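Local coordinates for protein L-iditol 2-dehydrogenase (Clostridium scindens, PDB 4OH1) that probably oxidises polyols such as L-iditol with NAD+, as a zinc-dependent dehydrogenase of the medium-chain alcohol dehydrogenase type, at residues Tyr153-Pro158 and Lys319-Glu324; Lys331-Asp336 and Ala343-Lys348; Val190-Leu195 and Ile309-Arg314. All coordinates share one frame; numbering follows the deposited sequence.

In the fold
Interactions 1 and 2 lie side by side, their centres 11 Å apart, because strands 321-326 and 344-348 are parallel neighbours in the mixed sheet. Helix 330-338, which connects these strands, supplies the other half of interaction 2. Interaction 3 is 13 Å from interaction 1 and 23 Å from interaction 2, centre to centre. Its segments both fall between those of interaction 1 in sequence, whereas interaction 2 follows them both. Interaction 3 brings helix 184-194, beside the parallel Rossmann-type sheet, against the end of helix 305-311. The set thus runs from the domain that probably binds the nucleotide cofactor, past a zinc ligand, to the C-terminal strands of the mixed sheet, which belong with the zinc-carrying domain.

Interaction 1: Tyr153-Pro158 and Lys319-Glu324; sequences YALVEP and KIIQKE. With ZN (zinc ion), chain B.
I320 and I321 both turn toward L155, and the contact is wholly apolar. In I320 the CG2 methyl approaches CD2 of L155 only loosely, at 4.4 Å. I321 makes the closer approach: its CG1 is 3.7 Å from L155 CD2, and its CD1 follows at 3.9 Å from the same methyl. With CG1 of I321 anti to the carbonyl carbon (chi1 -62°), the longer branch runs out toward the leucine, and the two side chains cross obliquely. A single leucine methyl therefore meets the ethyl arm of I321 and, more loosely, the CG2 methyl of I320. Branched aliphatic residues suit this place, since all three are buried and the interface offers no hydrogen bond.

L155 stands at the N-cap position of helix 156-168, within a type I turn closed by V156 N to Y153 O at 3.1 Å. Its side chain lies about 5 Å from that of E75, a zinc ligand. E157 binds the same zinc ion: its chain bends at chi2, which carries OE1 to 2.1 Å from the metal, while OE2 accepts a hydrogen bond from a zinc-bound water 2.5 Å away. C46 (as cysteinesulfonic acid), H74, E75, E157 and two waters make a site consistent with the catalytic zinc of this dehydrogenase family.

Beyond I321, Q322 N and K323 O probably bond to K344 O and V346 N, pairing the strand with 344-348. E324 then forms a salt bridge with K151 and a hydrogen bond with Y42 OH.

I321 rests on V346 of strand 344-348, I320 touches M187, M188 and Q191 of helix 184-194, and V156 lies against F305 and I309 of helix 305-311, so the contact sits between the strands and three helices.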
ATOM      1  N   TYR A 153     -30.843   1.384  -3.939  1.00 33.57           N
ATOM      2  CA  TYR A 153     -29.761   2.020  -4.739  1.00 31.29           C
ATOM      3  C   TYR A 153     -29.747   3.521  -4.637  1.00 31.02           C
ATOM      4  O   TYR A 153     -28.789   4.152  -5.021  1.00 33.15           O
ATOM      5  CB  TYR A 153     -29.792   1.559  -6.205  1.00 33.27           C
ATOM      6  CG  TYR A 153     -29.309   0.118  -6.378  1.00 32.34           C
ATOM      7  CD1 TYR A 153     -30.138  -0.936  -6.115  1.00 32.66           C
ATOM      8  CD2 TYR A 153     -28.019  -0.163  -6.799  1.00 31.39           C
ATOM      9  CE1 TYR A 153     -29.688  -2.238  -6.235  1.00 32.89           C
ATOM     10  CE2 TYR A 153     -27.593  -1.450  -6.976  1.00 31.52           C
ATOM     11  CZ  TYR A 153     -28.427  -2.483  -6.679  1.00 32.36           C
ATOM     12  OH  TYR A 153     -27.984  -3.769  -6.808  1.00 33.60           O
ATOM     13  N   ALA A 154     -30.821   4.110  -4.136  1.00 31.05           N
ATOM     14  CA  ALA A 154     -30.783   5.507  -3.779  1.00 34.12           C
ATOM     15  C   ALA A 154     -29.668   5.795  -2.748  1.00 34.46           C
ATOM     16  O   ALA A 154     -29.245   6.929  -2.578  1.00 32.68           O
ATOM     17  CB  ALA A 154     -32.101   5.918  -3.188  1.00 33.88           C
ATOM     18  N   LEU A 155     -29.246   4.778  -2.012  1.00 35.23           N
ATOM     19  CA  LEU A 155     -28.182   4.972  -1.011  1.00 33.11           C
ATOM     20  C   LEU A 155     -26.815   4.729  -1.565  1.00 31.29           C
ATOM     21  O   LEU A 155     -25.883   4.693  -0.783  1.00 33.08           O
ATOM     22  CB  LEU A 155     -28.397   4.113   0.244  1.00 31.87           C
ATOM     23  CG  LEU A 155     -29.299   4.889   1.209  1.00 36.18           C
ATOM     24  CD1 LEU A 155     -30.625   5.363   0.590  1.00 36.09           C
ATOM     25  CD2 LEU A 155     -29.593   3.942   2.325  1.00 40.11           C
ATOM     26  N   VAL A 156     -26.657   4.593  -2.882  1.00 29.89           N
ATOM     27  CA  VAL A 156     -25.326   4.420  -3.446  1.00 27.57           C
ATOM     28  C   VAL A 156     -24.339   5.488  -3.073  1.00 30.10           C
ATOM     29  O   VAL A 156     -23.131   5.168  -2.791  1.00 31.59           O
ATOM     30  CB  VAL A 156     -25.334   4.215  -4.971  1.00 30.60           C
ATOM     31  CG1 VAL A 156     -23.961   4.371  -5.568  1.00 31.89           C
ATOM     32  CG2 VAL A 156     -25.841   2.818  -5.314  1.00 34.14           C
ATOM     33  N   GLU A 157     -24.761   6.743  -3.047  1.00 31.81           N
ATOM     34  CA  GLU A 157     -23.786   7.823  -2.832  1.00 32.33           C
ATOM     35  C   GLU A 157     -23.324   7.828  -1.375  1.00 32.95           C
ATOM     36  O   GLU A 157     -22.137   7.940  -1.109  1.00 28.51           O
ATOM     37  CB  GLU A 157     -24.300   9.205  -3.250  1.00 32.99           C
ATOM     38  CG  GLU A 157     -23.252  10.374  -3.077  1.00 32.49           C
ATOM     39  CD  GLU A 157     -23.187  10.911  -1.664  1.00 36.34           C
ATOM     40  OE1 GLU A 157     -24.180  10.716  -0.929  1.00 34.89           O
ATOM     41  OE2 GLU A 157     -22.139  11.463  -1.236  1.00 35.22           O
ATOM     42  N   PRO A 158     -24.237   7.739  -0.428  1.00 31.13           N
ATOM     43  CA  PRO A 158     -23.689   7.710   0.921  1.00 35.35           C
ATOM     44  C   PRO A 158     -22.831   6.461   1.211  1.00 35.07           C
ATOM     45  O   PRO A 158     -21.860   6.570   1.954  1.00 33.47           O
ATOM     46  CB  PRO A 158     -24.906   7.783   1.820  1.00 35.75           C
ATOM     47  CG  PRO A 158     -26.037   7.502   0.992  1.00 34.30           C
ATOM     48  CD  PRO A 158     -25.674   7.909  -0.408  1.00 34.77           C
ATOM     49  N   LYS A 319     -32.348  -2.191   7.722  1.00 42.52           N
ATOM     50  CA  LYS A 319     -31.938  -1.778   9.041  1.00 44.55           C
ATOM     51  C   LYS A 319     -31.409  -0.357   9.081  1.00 42.89           C
ATOM     52  O   LYS A 319     -30.856   0.080  10.080  1.00 39.98           O
ATOM     53  CB  LYS A 319     -30.785  -2.706   9.417  1.00 49.49           C
ATOM     54  CG  LYS A 319     -31.273  -4.142   9.526  1.00 53.13           C
ATOM     55  CD  LYS A 319     -30.191  -5.063   9.984  1.00 59.48           C
ATOM     56  CE  LYS A 319     -30.684  -6.463  10.119  1.00 66.18           C
ATOM     57  NZ  LYS A 319     -29.476  -7.308   9.931  1.00 76.49           N
ATOM     58  N   ILE A 320     -31.571   0.363   7.981  1.00 39.75           N
ATOM     59  CA  ILE A 320     -30.980   1.659   7.818  1.00 38.14           C
ATOM     60  C   ILE A 320     -32.010   2.633   7.300  1.00 39.60           C
ATOM     61  O   ILE A 320     -32.207   3.704   7.893  1.00 37.59           O
ATOM     62  CB  ILE A 320     -29.798   1.558   6.857  1.00 39.26           C
ATOM     63  CG1 ILE A 320     -28.714   0.637   7.471  1.00 41.98           C
ATOM     64  CG2 ILE A 320     -29.238   2.941   6.548  1.00 40.49           C
ATOM     65  CD1 ILE A 320     -27.434   0.476   6.625  1.00 39.48           C
ATOM     66  N   ILE A 321     -32.677   2.266   6.201  1.00 38.74           N
ATOM     67  CA  ILE A 321     -33.761   3.077   5.697  1.00 40.67           C
ATOM     68  C   ILE A 321     -34.918   2.845   6.594  1.00 37.72           C
ATOM     69  O   ILE A 321     -35.488   1.796   6.566  1.00 43.22           O
ATOM     70  CB  ILE A 321     -34.177   2.730   4.297  1.00 40.76           C
ATOM     71  CG1 ILE A 321     -33.019   2.967   3.345  1.00 41.82           C
ATOM     72  CG2 ILE A 321     -35.334   3.653   3.909  1.00 43.33           C
ATOM     73  CD1 ILE A 321     -33.150   2.278   1.971  1.00 42.73           C
ATOM     74  N   GLN A 322     -35.262   3.823   7.403  1.00 37.95           N
ATOM     75  CA  GLN A 322     -36.300   3.602   8.398  1.00 41.70           C
ATOM     76  C   GLN A 322     -37.573   4.313   8.062  1.00 46.85           C
ATOM     77  O   GLN A 322     -38.540   4.081   8.723  1.00 46.17           O
ATOM     78  CB  GLN A 322     -35.844   4.089   9.760  1.00 41.53           C
ATOM     79  CG  GLN A 322     -34.540   3.468  10.156  1.00 41.98           C
ATOM     80  CD  GLN A 322     -34.270   3.566  11.606  1.00 43.12           C
ATOM     81  OE1 GLN A 322     -33.755   4.581  12.110  1.00 42.27           O
ATOM     82  NE2 GLN A 322     -34.525   2.474  12.302  1.00 47.33           N
ATOM     83  N   LYS A 323     -37.592   5.176   7.057  1.00 45.91           N
ATOM     84  CA  LYS A 323     -38.835   5.847   6.665  1.00 47.72           C
ATOM     85  C   LYS A 323     -38.837   6.053   5.178  1.00 45.90           C
ATOM     86  O   LYS A 323     -37.823   6.453   4.635  1.00 38.40           O
ATOM     87  CB  LYS A 323     -38.890   7.262   7.254  1.00 52.22           C
ATOM     88  CG  LYS A 323     -39.322   7.337   8.647  1.00 61.73           C
ATOM     89  CD  LYS A 323     -40.821   7.269   8.717  1.00 68.75           C
ATOM     90  CE  LYS A 323     -41.258   7.251  10.153  1.00 71.47           C
ATOM     91  NZ  LYS A 323     -42.722   7.264  10.094  1.00 78.79           N
ATOM     92  N   GLU A 324     -39.995   5.856   4.556  1.00 43.82           N
ATOM     93  CA  GLU A 324     -40.205   6.191   3.168  1.00 43.96           C
ATOM     94  C   GLU A 324     -41.434   7.066   3.103  1.00 44.73           C
ATOM     95  O   GLU A 324     -42.450   6.727   3.688  1.00 39.97           O
ATOM     96  CB  GLU A 324     -40.456   4.928   2.362  1.00 46.27           C
ATOM     97  CG  GLU A 324     -40.943   5.186   0.915  1.00 50.34           C
ATOM     98  CD  GLU A 324     -41.148   3.884   0.107  1.00 50.63           C
ATOM     99  OE1 GLU A 324     -40.741   2.826   0.620  1.00 49.84           O
ATOM    100  OE2 GLU A 324     -41.724   3.919  -1.017  1.00 52.14           O
TER
HETATM  101 ZN    ZN B 401     -24.807  11.902   0.684  0.75 49.76          ZN
HETATM  102  O   HOH W   1     -22.676  12.977   0.626  1.00 47.20           O
HETATM  103  O   HOH W   2     -23.539  10.989   2.494  1.00 38.82           O

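Interaction 2: Lys331-Asp336 and Ala343-Lys348; sequences KQAFED and AKIVIK
I345 pushes its CD1 methyl against the backbone of helix 330-338, 3.7 Å from D336 C and 3.9 Å from A333 O, and it also meets the CB of D336. Its other branch, CG2, lies 4.3 Å from A333 CB. Two residues along the strand, on the same side, I347 points its CD1 at that same A333 methyl, 4.1 Å away. The small alanine between the two isoleucines lets the helix come close: the axes of 331-336 and 344-348 come within 9.3 Å and run antiparallel (172°).

F334 starts out pointing away from the strand, yet its ring swings back to bring CE2 within 4.1 Å of I347 CD1, the two side chains crossing at about a right angle. D336 contributes its CB here, while its carboxylate OD2 is hydrogen-bonded to H325 on strand 321-326. No hydrogen bond crosses between the two segments; methyl groups pack on side chains and on helix backbone, as befits a largely buried face.

Strand 321-326, helix 330-338 and strand 344-348 form a beta-alpha-beta crossover: the helix packs on the sheet through A333 and the alternating isoleucines, running back against two parallel strands.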
ATOM      1  N   LYS A 331     -43.468  17.185   3.113  1.00 43.39           N
ATOM      2  CA  LYS A 331     -43.447  17.955   4.320  1.00 47.56           C
ATOM      3  C   LYS A 331     -43.248  17.054   5.526  1.00 47.96           C
ATOM      4  O   LYS A 331     -42.475  17.404   6.395  1.00 47.04           O
ATOM      5  CB  LYS A 331     -44.656  18.900   4.436  1.00 51.17           C
ATOM      6  CG  LYS A 331     -44.391  20.211   3.666  1.00 54.80           C
ATOM      7  CD  LYS A 331     -45.201  21.356   4.195  1.00 64.38           C
ATOM      8  CE  LYS A 331     -46.388  21.831   3.299  1.00 69.17           C
ATOM      9  NZ  LYS A 331     -45.906  22.813   2.267  1.00 70.08           N
ATOM     10  N   GLN A 332     -43.885  15.893   5.572  1.00 49.87           N
ATOM     11  CA  GLN A 332     -43.673  14.974   6.701  1.00 51.37           C
ATOM     12  C   GLN A 332     -42.266  14.405   6.708  1.00 51.15           C
ATOM     13  O   GLN A 332     -41.719  14.135   7.767  1.00 46.91           O
ATOM     14  CB  GLN A 332     -44.636  13.813   6.684  1.00 57.58           C
ATOM     15  CG  GLN A 332     -46.005  14.155   7.192  1.00 73.03           C
ATOM     16  CD  GLN A 332     -47.083  13.423   6.419  1.00 84.15           C
ATOM     17  OE1 GLN A 332     -47.398  13.787   5.273  1.00 86.59           O
ATOM     18  NE2 GLN A 332     -47.629  12.363   7.022  1.00 89.46           N
ATOM     19  N   ALA A 333     -41.693  14.206   5.525  1.00 44.62           N
ATOM     20  CA  ALA A 333     -40.366  13.668   5.441  1.00 44.41           C
ATOM     21  C   ALA A 333     -39.390  14.591   6.074  1.00 43.34           C
ATOM     22  O   ALA A 333     -38.463  14.160   6.771  1.00 44.42           O
ATOM     23  CB  ALA A 333     -39.960  13.410   3.999  1.00 43.57           C
ATOM     24  N   PHE A 334     -39.538  15.867   5.796  1.00 46.04           N
ATOM     25  CA  PHE A 334     -38.629  16.822   6.393  1.00 47.39           C
ATOM     26  C   PHE A 334     -38.925  17.010   7.908  1.00 49.66           C
ATOM     27  O   PHE A 334     -37.993  17.203   8.687  1.00 47.40           O
ATOM     28  CB  PHE A 334     -38.553  18.096   5.543  1.00 47.33           C
ATOM     29  CG  PHE A 334     -37.702  17.899   4.343  1.00 42.52           C
ATOM     30  CD1 PHE A 334     -36.333  18.009   4.441  1.00 44.28           C
ATOM     31  CD2 PHE A 334     -38.239  17.473   3.173  1.00 43.42           C
ATOM     32  CE1 PHE A 334     -35.518  17.748   3.385  1.00 43.47           C
ATOM     33  CE2 PHE A 334     -37.436  17.201   2.085  1.00 42.62           C
ATOM     34  CZ  PHE A 334     -36.067  17.335   2.190  1.00 44.88           C
ATOM     35  N   GLU A 335     -40.176  16.882   8.347  1.00 49.86           N
ATOM     36  CA  GLU A 335     -40.407  16.841   9.805  1.00 52.59           C
ATOM     37  C   GLU A 335     -39.627  15.663  10.411  1.00 50.19           C
ATOM     38  O   GLU A 335     -38.905  15.830  11.398  1.00 50.27           O
ATOM     39  CB  GLU A 335     -41.873  16.706  10.152  1.00 56.47           C
ATOM     40  CG  GLU A 335     -42.712  17.915   9.850  1.00 67.58           C
ATOM     41  CD  GLU A 335     -44.230  17.622  10.054  1.00 81.98           C
ATOM     42  OE1 GLU A 335     -44.546  16.724  10.882  1.00 89.47           O
ATOM     43  OE2 GLU A 335     -45.099  18.260   9.383  1.00 81.27           O
ATOM     44  N   ASP A 336     -39.740  14.487   9.793  1.00 46.74           N
ATOM     45  CA  ASP A 336     -39.008  13.308  10.269  1.00 43.81           C
ATOM     46  C   ASP A 336     -37.525  13.552  10.276  1.00 42.99           C
ATOM     47  O   ASP A 336     -36.864  13.219  11.219  1.00 45.89           O
ATOM     48  CB  ASP A 336     -39.341  12.088   9.441  1.00 43.88           C
ATOM     49  CG  ASP A 336     -40.712  11.587   9.707  1.00 45.15           C
ATOM     50  OD1 ASP A 336     -41.340  12.128  10.620  1.00 49.82           O
ATOM     51  OD2 ASP A 336     -41.196  10.682   9.008  1.00 52.60           O
ATOM     52  N   ALA A 343     -32.386   6.852  10.902  1.00 43.51           N
ATOM     53  CA  ALA A 343     -31.079   6.712  10.311  1.00 44.15           C
ATOM     54  C   ALA A 343     -31.071   7.297   8.888  1.00 43.99           C
ATOM     55  O   ALA A 343     -30.257   8.147   8.579  1.00 42.68           O
ATOM     56  CB  ALA A 343     -30.612   5.253  10.327  1.00 42.34           C
ATOM     57  N   LYS A 344     -31.962   6.818   8.029  1.00 43.72           N
ATOM     58  CA  LYS A 344     -32.110   7.345   6.665  1.00 43.15           C
ATOM     59  C   LYS A 344     -33.592   7.383   6.291  1.00 41.28           C
ATOM     60  O   LYS A 344     -34.364   6.460   6.619  1.00 35.90           O
ATOM     61  CB  LYS A 344     -31.380   6.501   5.591  1.00 44.12           C
ATOM     62  CG  LYS A 344     -29.871   6.648   5.535  1.00 45.15           C
ATOM     63  CD  LYS A 344     -29.386   8.047   5.228  1.00 45.67           C
ATOM     64  CE  LYS A 344     -29.148   8.278   3.775  1.00 43.93           C
ATOM     65  NZ  LYS A 344     -28.454   9.587   3.560  1.00 45.04           N
ATOM     66  N   ILE A 345     -33.945   8.463   5.596  1.00 39.06           N
ATOM     67  CA  ILE A 345     -35.279   8.674   5.059  1.00 39.08           C
ATOM     68  C   ILE A 345     -35.228   8.747   3.547  1.00 39.03           C
ATOM     69  O   ILE A 345     -34.374   9.441   2.988  1.00 35.06           O
ATOM     70  CB  ILE A 345     -35.848   9.974   5.574  1.00 40.34           C
ATOM     71  CG1 ILE A 345     -35.922   9.959   7.104  1.00 39.77           C
ATOM     72  CG2 ILE A 345     -37.256  10.206   5.008  1.00 42.07           C
ATOM     73  CD1 ILE A 345     -35.915  11.376   7.729  1.00 40.46           C
ATOM     74  N   VAL A 346     -36.136   8.014   2.879  1.00 37.63           N
ATOM     75  CA  VAL A 346     -36.239   8.120   1.428  1.00 37.45           C
ATOM     76  C   VAL A 346     -37.577   8.656   0.997  1.00 38.72           C
ATOM     77  O   VAL A 346     -38.609   8.389   1.619  1.00 37.37           O
ATOM     78  CB  VAL A 346     -35.984   6.784   0.647  1.00 36.83           C
ATOM     79  CG1 VAL A 346     -34.600   6.358   0.853  1.00 39.97           C
ATOM     80  CG2 VAL A 346     -36.944   5.667   1.082  1.00 36.30           C
ATOM     81  N   ILE A 347     -37.533   9.369  -0.120  1.00 38.83           N
ATOM     82  CA  ILE A 347     -38.715   9.899  -0.742  1.00 39.39           C
ATOM     83  C   ILE A 347     -38.970   9.250  -2.088  1.00 36.44           C
ATOM     84  O   ILE A 347     -38.108   9.247  -2.937  1.00 37.87           O
ATOM     85  CB  ILE A 347     -38.581  11.391  -0.944  1.00 38.80           C
ATOM     86  CG1 ILE A 347     -38.421  12.073   0.401  1.00 36.49           C
ATOM     87  CG2 ILE A 347     -39.838  11.926  -1.669  1.00 42.51           C
ATOM     88  CD1 ILE A 347     -38.240  13.570   0.329  1.00 39.41           C
ATOM     89  N   LYS A 348     -40.170   8.760  -2.303  1.00 38.59           N
ATOM     90  CA  LYS A 348     -40.503   8.191  -3.594  1.00 39.69           C
ATOM     91  C   LYS A 348     -41.028   9.295  -4.489  1.00 36.49           C
ATOM     92  O   LYS A 348     -42.096   9.820  -4.257  1.00 38.36           O
ATOM     93  CB  LYS A 348     -41.520   7.090  -3.446  1.00 43.73           C
ATOM     94  CG  LYS A 348     -41.650   6.306  -4.730  1.00 47.81           C
ATOM     95  CD  LYS A 348     -42.387   5.018  -4.469  1.00 51.18           C
ATOM     96  CE  LYS A 348     -42.198   4.093  -5.632  1.00 52.57           C
ATOM     97  NZ  LYS A 348     -43.080   4.504  -6.733  1.00 53.38           N
TER

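Interaction 3: Val190-Leu195 and Ile309-Arg314; sequences VQLARL and IRMIPR
L195, just past the end of helix 184-194, faces R314 with their CA atoms 8.6 Å apart, the nearest backbone approach of the two segments. The first segment is regular helix, and L195, just past residue 194, still donates its N-H to Q191 O. The second passes from helix 305-311 into a 3-10 segment over 312-314; M311 and R314, three residues apart and joined by R314 N to M311 O, both point toward 190-195.

M311, present as selenomethionine, bends at chi2 and chi3 (-61° and -58°), carrying its terminal CE to the tip of L195, where CD1 waits at 3.7 Å. L192 reaches the same methyl from its own turn of helix, its CD2 4.1 Å from M311 CE, and meets it at a slant. A long flexible side chain suits this place because it can reach both leucines with one terminal methyl. L195 CD1 also rests 4.3 Å from CB of R314.

Beside this apolar patch a water donates to Q191 OE1 at 2.7 Å and to R314 O at 2.9 Å, tying the segments together. Q191 OE1 also accepts from D316 N. No direct hydrogen bond crosses between the segments, so methyl packing and one bridging water join them. The guanidinium of R314 turns away and pairs with D220 of a second subunit, so its polar end serves the subunit interface rather than this contact.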
ATOM      1  N   VAL A 190     -21.007   0.124  10.241  1.00 27.33           N
ATOM      2  CA  VAL A 190     -21.099  -1.100  11.007  1.00 28.31           C
ATOM      3  C   VAL A 190     -21.084  -2.288  10.032  1.00 29.21           C
ATOM      4  O   VAL A 190     -20.304  -3.252  10.189  1.00 30.53           O
ATOM      5  CB  VAL A 190     -22.324  -1.174  11.924  1.00 27.51           C
ATOM      6  CG1 VAL A 190     -22.525  -2.559  12.456  1.00 31.42           C
ATOM      7  CG2 VAL A 190     -22.178  -0.205  13.109  1.00 31.27           C
ATOM      8  N   GLN A 191     -21.938  -2.235   9.023  1.00 30.01           N
ATOM      9  CA  GLN A 191     -22.050  -3.331   8.065  1.00 27.74           C
ATOM     10  C   GLN A 191     -20.758  -3.525   7.297  1.00 29.43           C
ATOM     11  O   GLN A 191     -20.345  -4.667   7.066  1.00 30.00           O
ATOM     12  CB  GLN A 191     -23.225  -3.140   7.135  1.00 27.91           C
ATOM     13  CG  GLN A 191     -24.571  -3.248   7.882  1.00 30.52           C
ATOM     14  CD  GLN A 191     -25.782  -3.411   6.992  1.00 32.53           C
ATOM     15  OE1 GLN A 191     -25.678  -3.951   5.898  1.00 33.06           O
ATOM     16  NE2 GLN A 191     -26.953  -3.023   7.495  1.00 31.88           N
ATOM     17  N   LEU A 192     -20.127  -2.426   6.910  1.00 27.05           N
ATOM     18  CA  LEU A 192     -18.889  -2.487   6.188  1.00 29.02           C
ATOM     19  C   LEU A 192     -17.729  -2.927   7.039  1.00 30.34           C
ATOM     20  O   LEU A 192     -16.792  -3.545   6.498  1.00 32.70           O
ATOM     21  CB  LEU A 192     -18.536  -1.139   5.539  1.00 28.08           C
ATOM     22  CG  LEU A 192     -19.384  -0.684   4.365  1.00 29.65           C
ATOM     23  CD1 LEU A 192     -18.972   0.672   3.995  1.00 28.59           C
ATOM     24  CD2 LEU A 192     -19.286  -1.618   3.168  1.00 31.52           C
ATOM     25  N   ALA A 193     -17.750  -2.601   8.332  1.00 31.43           N
ATOM     26  CA  ALA A 193     -16.698  -3.082   9.228  1.00 31.27           C
ATOM     27  C   ALA A 193     -16.832  -4.593   9.330  1.00 31.21           C
ATOM     28  O   ALA A 193     -15.831  -5.265   9.274  1.00 27.16           O
ATOM     29  CB  ALA A 193     -16.757  -2.462  10.597  1.00 31.33           C
ATOM     30  N   ARG A 194     -18.054  -5.137   9.399  1.00 29.24           N
ATOM     31  CA  ARG A 194     -18.176  -6.560   9.388  1.00 30.19           C
ATOM     32  C   ARG A 194     -17.608  -7.197   8.120  1.00 33.87           C
ATOM     33  O   ARG A 194     -16.943  -8.251   8.189  1.00 35.19           O
ATOM     34  CB  ARG A 194     -19.625  -6.993   9.489  1.00 33.38           C
ATOM     35  CG  ARG A 194     -20.195  -6.844  10.849  1.00 34.86           C
ATOM     36  CD  ARG A 194     -19.972  -8.143  11.605  1.00 37.10           C
ATOM     37  NE  ARG A 194     -20.518  -8.127  12.947  1.00 37.01           N
ATOM     38  CZ  ARG A 194     -20.490  -9.164  13.778  1.00 44.23           C
ATOM     39  NH1 ARG A 194     -19.955 -10.330  13.408  1.00 42.22           N
ATOM     40  NH2 ARG A 194     -21.003  -9.038  14.986  1.00 43.63           N
ATOM     41  N   LEU A 195     -17.853  -6.537   6.990  1.00 36.47           N
ATOM     42  CA  LEU A 195     -17.504  -7.062   5.661  1.00 37.72           C
ATOM     43  C   LEU A 195     -16.076  -6.728   5.340  1.00 37.80           C
ATOM     44  O   LEU A 195     -15.632  -6.984   4.241  1.00 42.15           O
ATOM     45  CB  LEU A 195     -18.399  -6.488   4.542  1.00 34.52           C
ATOM     46  CG  LEU A 195     -19.843  -6.951   4.665  1.00 38.28           C
ATOM     47  CD1 LEU A 195     -20.733  -6.019   3.899  1.00 41.00           C
ATOM     48  CD2 LEU A 195     -19.981  -8.340   4.125  1.00 41.88           C
ATOM     49  N   ILE A 309     -21.998   0.315  -6.062  1.00 29.93           N
ATOM     50  CA  ILE A 309     -23.081  -0.377  -6.743  1.00 30.45           C
ATOM     51  C   ILE A 309     -22.934  -1.872  -6.593  1.00 30.96           C
ATOM     52  O   ILE A 309     -23.924  -2.561  -6.311  1.00 31.01           O
ATOM     53  CB  ILE A 309     -23.111   0.048  -8.199  1.00 32.61           C
ATOM     54  CG1 ILE A 309     -23.603   1.497  -8.286  1.00 34.23           C
ATOM     55  CG2 ILE A 309     -23.970  -0.858  -8.986  1.00 32.09           C
ATOM     56  CD1 ILE A 309     -23.426   2.149  -9.630  1.00 33.99           C
ATOM     57  N   ARG A 310     -21.700  -2.392  -6.683  1.00 31.37           N
ATOM     58  CA  ARG A 310     -21.490  -3.859  -6.474  1.00 30.71           C
ATOM     59  C   ARG A 310     -21.761  -4.344  -5.051  1.00 30.04           C
ATOM     60  O   ARG A 310     -22.146  -5.488  -4.859  1.00 32.05           O
ATOM     61  CB  ARG A 310     -20.123  -4.282  -6.902  1.00 29.76           C
ATOM     62  CG  ARG A 310     -19.940  -4.211  -8.391  1.00 33.66           C
ATOM     63  CD  ARG A 310     -18.665  -4.905  -8.803  1.00 31.85           C
ATOM     64  NE  ARG A 310     -17.474  -4.231  -8.320  1.00 30.19           N
ATOM     65  CZ  ARG A 310     -16.915  -3.197  -8.926  1.00 31.86           C
ATOM     66  NH1 ARG A 310     -17.451  -2.739 -10.042  1.00 33.40           N
ATOM     67  NH2 ARG A 310     -15.821  -2.619  -8.450  1.00 30.41           N
HETATM   68  N   MSE A 311     -21.600  -3.457  -4.069  1.00 31.05           N
HETATM   69  CA  MSE A 311     -21.820  -3.779  -2.648  1.00 31.06           C
HETATM   70  C   MSE A 311     -23.279  -3.789  -2.200  1.00 30.57           C
HETATM   71  O   MSE A 311     -23.680  -4.430  -1.205  1.00 29.22           O
HETATM   72  CB  MSE A 311     -21.111  -2.772  -1.790  1.00 30.50           C
HETATM   73  CG  MSE A 311     -19.607  -2.878  -1.861  1.00 30.47           C
HETATM   74 SE   MSE A 311     -18.933  -4.639  -1.233  0.75 36.34          SE
HETATM   75  CE  MSE A 311     -19.589  -4.808   0.611  1.00 35.21           C
ATOM     76  N   ILE A 312     -24.092  -3.053  -2.910  1.00 31.59           N
ATOM     77  CA  ILE A 312     -25.493  -2.933  -2.506  1.00 30.06           C
ATOM     78  C   ILE A 312     -26.095  -4.279  -2.198  1.00 30.39           C
ATOM     79  O   ILE A 312     -26.661  -4.410  -1.125  1.00 32.50           O
ATOM     80  CB  ILE A 312     -26.362  -2.160  -3.511  1.00 30.19           C
ATOM     81  CG1 ILE A 312     -25.894  -0.711  -3.676  1.00 28.80           C
ATOM     82  CG2 ILE A 312     -27.813  -2.205  -3.121  1.00 32.87           C
ATOM     83  CD1 ILE A 312     -26.159   0.167  -2.511  1.00 32.57           C
ATOM     84  N   PRO A 313     -25.978  -5.284  -3.079  1.00 30.37           N
ATOM     85  CA  PRO A 313     -26.597  -6.575  -2.669  1.00 32.06           C
ATOM     86  C   PRO A 313     -25.982  -7.232  -1.407  1.00 34.24           C
ATOM     87  O   PRO A 313     -26.556  -8.187  -0.884  1.00 34.29           O
ATOM     88  CB  PRO A 313     -26.398  -7.505  -3.879  1.00 32.49           C
ATOM     89  CG  PRO A 313     -25.970  -6.590  -5.004  1.00 32.21           C
ATOM     90  CD  PRO A 313     -25.372  -5.358  -4.399  1.00 31.81           C
ATOM     91  N   ARG A 314     -24.827  -6.783  -0.958  1.00 30.78           N
ATOM     92  CA  ARG A 314     -24.234  -7.299   0.276  1.00 32.63           C
ATOM     93  C   ARG A 314     -24.700  -6.554   1.518  1.00 32.12           C
ATOM     94  O   ARG A 314     -24.374  -6.943   2.604  1.00 35.64           O
ATOM     95  CB  ARG A 314     -22.695  -7.181   0.248  1.00 30.22           C
ATOM     96  CG  ARG A 314     -21.985  -8.123  -0.769  1.00 34.39           C
ATOM     97  CD  ARG A 314     -22.444  -9.612  -0.774  1.00 35.96           C
ATOM     98  NE  ARG A 314     -21.366 -10.480  -1.295  1.00 38.47           N
ATOM     99  CZ  ARG A 314     -21.506 -11.633  -1.958  1.00 38.48           C
ATOM    100  NH1 ARG A 314     -22.695 -12.103  -2.268  1.00 37.43           N
ATOM    101  NH2 ARG A 314     -20.430 -12.365  -2.291  1.00 35.38           N
TER
HETATM  102  O   HOH W   3     -24.494  -6.332   5.387  1.00 34.70           O